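Local coordinates for protein L544 (Acanthamoeba polyphaga mimivirus, PDB 4AMQ) that probably acts as a metal-dependent nucleotidyl transferase, carried in the virion and possibly linked to transcription-coupled DNA repair, at residues A238-S241 and F246-F249; R366-N369 and D375-L378. One frame throughout, in Å; residues are numbered along the deposited sequence.

Contact 1 (A238-S241 and F246-F249)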
# COMPACT_ATOMS: atom_id res chain seq x y z
N ALA A 238 16.15 13.49 6.57
CA ALA A 238 17.12 13.77 5.53
C ALA A 238 16.64 13.29 4.16
O ALA A 238 16.98 13.87 3.13
CB ALA A 238 18.46 13.13 5.87
N ASN A 239 15.84 12.23 4.16
CA ASN A 239 15.37 11.63 2.91
C ASN A 239 14.10 12.29 2.38
O ASN A 239 13.43 11.74 1.50
CB ASN A 239 15.15 10.13 3.08
CG ASN A 239 16.33 9.44 3.73
OD1 ASN A 239 16.22 8.31 4.21
ND2 ASN A 239 17.48 10.11 3.74
N TYR A 240 13.78 13.47 2.91
CA TYR A 240 12.60 14.21 2.47
C TYR A 240 12.99 15.53 1.83
O TYR A 240 13.90 16.22 2.29
CB TYR A 240 11.65 14.46 3.64
CG TYR A 240 10.95 13.22 4.14
CD1 TYR A 240 9.80 12.76 3.52
CD2 TYR A 240 11.45 12.51 5.22
CE1 TYR A 240 9.16 11.62 3.96
CE2 TYR A 240 10.81 11.37 5.67
CZ TYR A 240 9.67 10.93 5.04
OH TYR A 240 9.03 9.80 5.48
N SER A 241 12.30 15.88 0.75
CA SER A 241 12.49 17.17 0.11
C SER A 241 11.79 18.22 0.95
O SER A 241 12.40 18.89 1.78
CB SER A 241 11.93 17.15 -1.31
OG SER A 241 12.38 16.00 -2.01
N PHE A 246 4.20 14.42 5.45
CA PHE A 246 4.82 13.13 5.69
C PHE A 246 6.07 13.23 6.57
O PHE A 246 6.50 12.25 7.17
CB PHE A 246 5.13 12.43 4.36
CG PHE A 246 3.89 12.05 3.59
CD1 PHE A 246 3.20 10.89 3.90
CD2 PHE A 246 3.41 12.86 2.58
CE1 PHE A 246 2.05 10.54 3.20
CE2 PHE A 246 2.26 12.52 1.88
CZ PHE A 246 1.59 11.36 2.19
N MET A 247 6.62 14.44 6.67
CA MET A 247 7.76 14.69 7.54
C MET A 247 7.33 14.79 9.00
O MET A 247 8.17 14.81 9.90
CB MET A 247 8.50 15.95 7.10
CG MET A 247 9.12 15.85 5.72
SD MET A 247 9.45 17.44 4.94
CE MET A 247 10.78 18.06 5.98
N LEU A 248 6.02 14.85 9.23
CA LEU A 248 5.49 14.81 10.59
C LEU A 248 5.59 13.41 11.17
O LEU A 248 5.65 13.24 12.39
CB LEU A 248 4.02 15.26 10.61
CG LEU A 248 3.69 16.72 10.30
CD1 LEU A 248 2.19 16.92 10.26
CD2 LEU A 248 4.33 17.66 11.31
N PHE A 249 5.61 12.40 10.30
CA PHE A 249 5.67 11.00 10.72
C PHE A 249 6.98 10.67 11.45
O PHE A 249 6.96 9.98 12.47
CB PHE A 249 5.46 10.06 9.53
CG PHE A 249 4.04 10.03 9.02
CD1 PHE A 249 3.46 11.16 8.47
CD2 PHE A 249 3.29 8.87 9.11
CE1 PHE A 249 2.15 11.13 8.00
CE2 PHE A 249 1.98 8.83 8.64
CZ PHE A 249 1.41 9.96 8.09
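Tyr240 reaches across to Met247 and Phe246, its side chain crossing that of Phe246 at about a right angle, while the Met247 side chain runs past it in the opposite direction. The tightest touch lies at the root of the ring, where Tyr240 CB and Met247 CG are 3.6 Å apart and CG of the tyrosine is equally close to that methylene. From there the thioether leans back over the tyrosine CB. Met247 CG lies beside its own backbone N (chi1 -64°), and the otherwise extended chain bends at chi3 (69°). Its SD stands 5.5 Å from the centroid of the Tyr240 ring, 48° off the normal, an oblique Met-aromatic contact. A flexible, unbranched methionine suits this place, because it can follow the flank of an aromatic residue closely.

Further out, the side chain of Phe246 touches the ring through CB, 4.1 Å from Tyr240 CE1, and its phenyl group turns elsewhere. The phenol oxygen passes Phe246 O at 3.9 Å, too far for a bond; Tyr240 OH is instead hydrogen-bonded to Gln234 O. Tyrosine therefore does two jobs here, its carbon surface lying on Met247 and its hydroxyl bonded to a carbonyl earlier in the same loop. A backbone hydrogen bond from Phe249 N to Phe246 O turns the chain as it enters helix 248-254. This contact thus packs the loop after strand 209-217 against the residues that lead into that helix. Met247 also touches Phe364 of helix 334-368, and Phe246 lies against Asn353 of the same helix and Leu280 of helix 274-292.

Contact 2 (R366-N369 and D375-L378); sequences RYIN and DRKL
Ile368 lies across the aliphatic part of Arg376, the two side chains crossing at about a right angle. Its CG1 methylene sits 3.8 Å from Arg376 CD, and its terminal CD1 comes within 4.0 Å of Arg376 CB, so one branch of the isoleucine covers the arginine chain at two places. That branch runs trans to the backbone N (chi1 -167°), which carries CD1 out toward Arg376. A branched aliphatic residue fits here, presenting a broad apolar surface to the methylenes of an arginine whose charged end continues beyond.

Arg376 then bends at its third torsion and brings its guanidinium over the end of helix 334-368. Ile368 O lies above one face of this flat group, nearer its border than its middle. Although NH1 is 3.0 Å from Ile368 O, the angle is poor and no hydrogen bond is made; the positive group may still be drawn electrostatically to a carbonyl at the C-terminal end of a helix. At the guanidinium edge, NH1 gives a weak hydrogen bond to Asn369 OD1, 2.8 Å long but bent to 128° at the hydrogen. The amide and guanidinium planes stand 49° apart, so the two groups do not meet flat. Asparagine is suited to this exposed position, since its short side chain supplies a neutral acceptor close to the backbone.

Between the segments the chain turns back, and Arg376, at the end of the short, weakly bonded helix 373-376, reaches back to the C-terminal part of helix 334-368. Arg376 also touches Ile371 in the connection. On the buried side, Ile368 reaches Leu251 of helix 248-254 and Leu237 in a loop, while neighbouring Tyr367 packs on helix 259-272.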
# COMPACT_ATOMS: atom_id res chain seq x y z
N ARG A 366 7.05 23.99 13.71
CA ARG A 366 6.77 24.12 15.13
C ARG A 366 7.40 23.01 15.96
O ARG A 366 8.06 23.27 16.97
CB ARG A 366 5.26 24.13 15.37
CG ARG A 366 4.87 23.97 16.83
CD ARG A 366 3.37 23.89 16.98
NE ARG A 366 2.71 25.04 16.36
CZ ARG A 366 1.40 25.16 16.21
NH1 ARG A 366 0.59 24.19 16.63
NH2 ARG A 366 0.89 26.24 15.63
N TYR A 367 7.20 21.76 15.54
CA TYR A 367 7.69 20.62 16.30
C TYR A 367 9.17 20.32 16.06
O TYR A 367 9.85 19.80 16.94
CB TYR A 367 6.81 19.39 16.06
CG TYR A 367 5.43 19.53 16.67
CD1 TYR A 367 5.22 19.26 18.01
CD2 TYR A 367 4.35 19.94 15.90
CE1 TYR A 367 3.97 19.39 18.58
CE2 TYR A 367 3.09 20.08 16.46
CZ TYR A 367 2.91 19.80 17.80
OH TYR A 367 1.66 19.94 18.36
N ILE A 368 9.66 20.67 14.87
CA ILE A 368 11.08 20.50 14.58
C ILE A 368 11.91 21.47 15.42
O ILE A 368 13.05 21.19 15.77
CB ILE A 368 11.39 20.68 13.08
CG1 ILE A 368 12.80 20.18 12.76
CG2 ILE A 368 11.23 22.14 12.67
CD1 ILE A 368 13.02 18.73 13.13
N ASN A 369 11.31 22.62 15.76
CA ASN A 369 11.97 23.61 16.59
C ASN A 369 11.96 23.22 18.06
O ASN A 369 12.62 23.85 18.89
CB ASN A 369 11.33 24.99 16.42
CG ASN A 369 11.73 25.65 15.12
OD1 ASN A 369 12.69 25.24 14.46
ND2 ASN A 369 11.01 26.70 14.75
N ASP A 375 20.50 17.70 17.14
CA ASP A 375 19.83 16.43 16.94
C ASP A 375 18.88 16.47 15.75
O ASP A 375 18.58 15.44 15.15
CB ASP A 375 19.03 16.04 18.20
CG ASP A 375 19.89 15.97 19.44
OD1 ASP A 375 21.12 15.80 19.31
OD2 ASP A 375 19.33 16.07 20.56
N ARG A 376 18.41 17.66 15.41
CA ARG A 376 17.39 17.80 14.37
C ARG A 376 17.96 17.50 12.99
O ARG A 376 17.21 17.34 12.02
CB ARG A 376 16.73 19.18 14.45
CG ARG A 376 17.00 20.12 13.29
CD ARG A 376 16.27 21.42 13.52
NE ARG A 376 16.48 21.88 14.88
CZ ARG A 376 15.78 22.85 15.46
NH1 ARG A 376 14.81 23.47 14.80
NH2 ARG A 376 16.03 23.21 16.71
N LYS A 377 19.28 17.39 12.91
CA LYS A 377 19.97 17.05 11.67
C LYS A 377 19.63 15.63 11.19
O LYS A 377 19.26 15.43 10.03
CB LYS A 377 21.48 17.18 11.86
CG LYS A 377 22.33 16.70 10.68
CD LYS A 377 23.80 16.63 11.07
CE LYS A 377 24.67 16.16 9.91
NZ LYS A 377 26.07 15.90 10.34
N LEU A 378 19.78 14.66 12.08
CA LEU A 378 19.59 13.26 11.71
C LEU A 378 18.40 12.60 12.41
O LEU A 378 18.50 11.46 12.88
CB LEU A 378 20.85 12.46 12.01
CG LEU A 378 22.08 12.78 11.16
CD1 LEU A 378 23.32 12.14 11.77
CD2 LEU A 378 21.90 12.32 9.72

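In the fold
From the N terminus, the chain completes strand 209-217 of the mixed sheet before contact 1 closes a short loop with four residues between its segments, leading into helix 248-254. Several helices follow, ending with the long helix 334-368, and contact 2 then closes a second turn of five intervening residues at its C-terminal end. The two loops are in series and neither nest nor cross. Their centres lie 11 Å apart, with nearest atoms about 5 Å apart. Helix 334-368 takes part in both: it touches contact 1 through Asn353 and Phe364 and supplies one side of contact 2, while Leu237 touches both. Both loops thus lie close together, on the same side of the chain's centre.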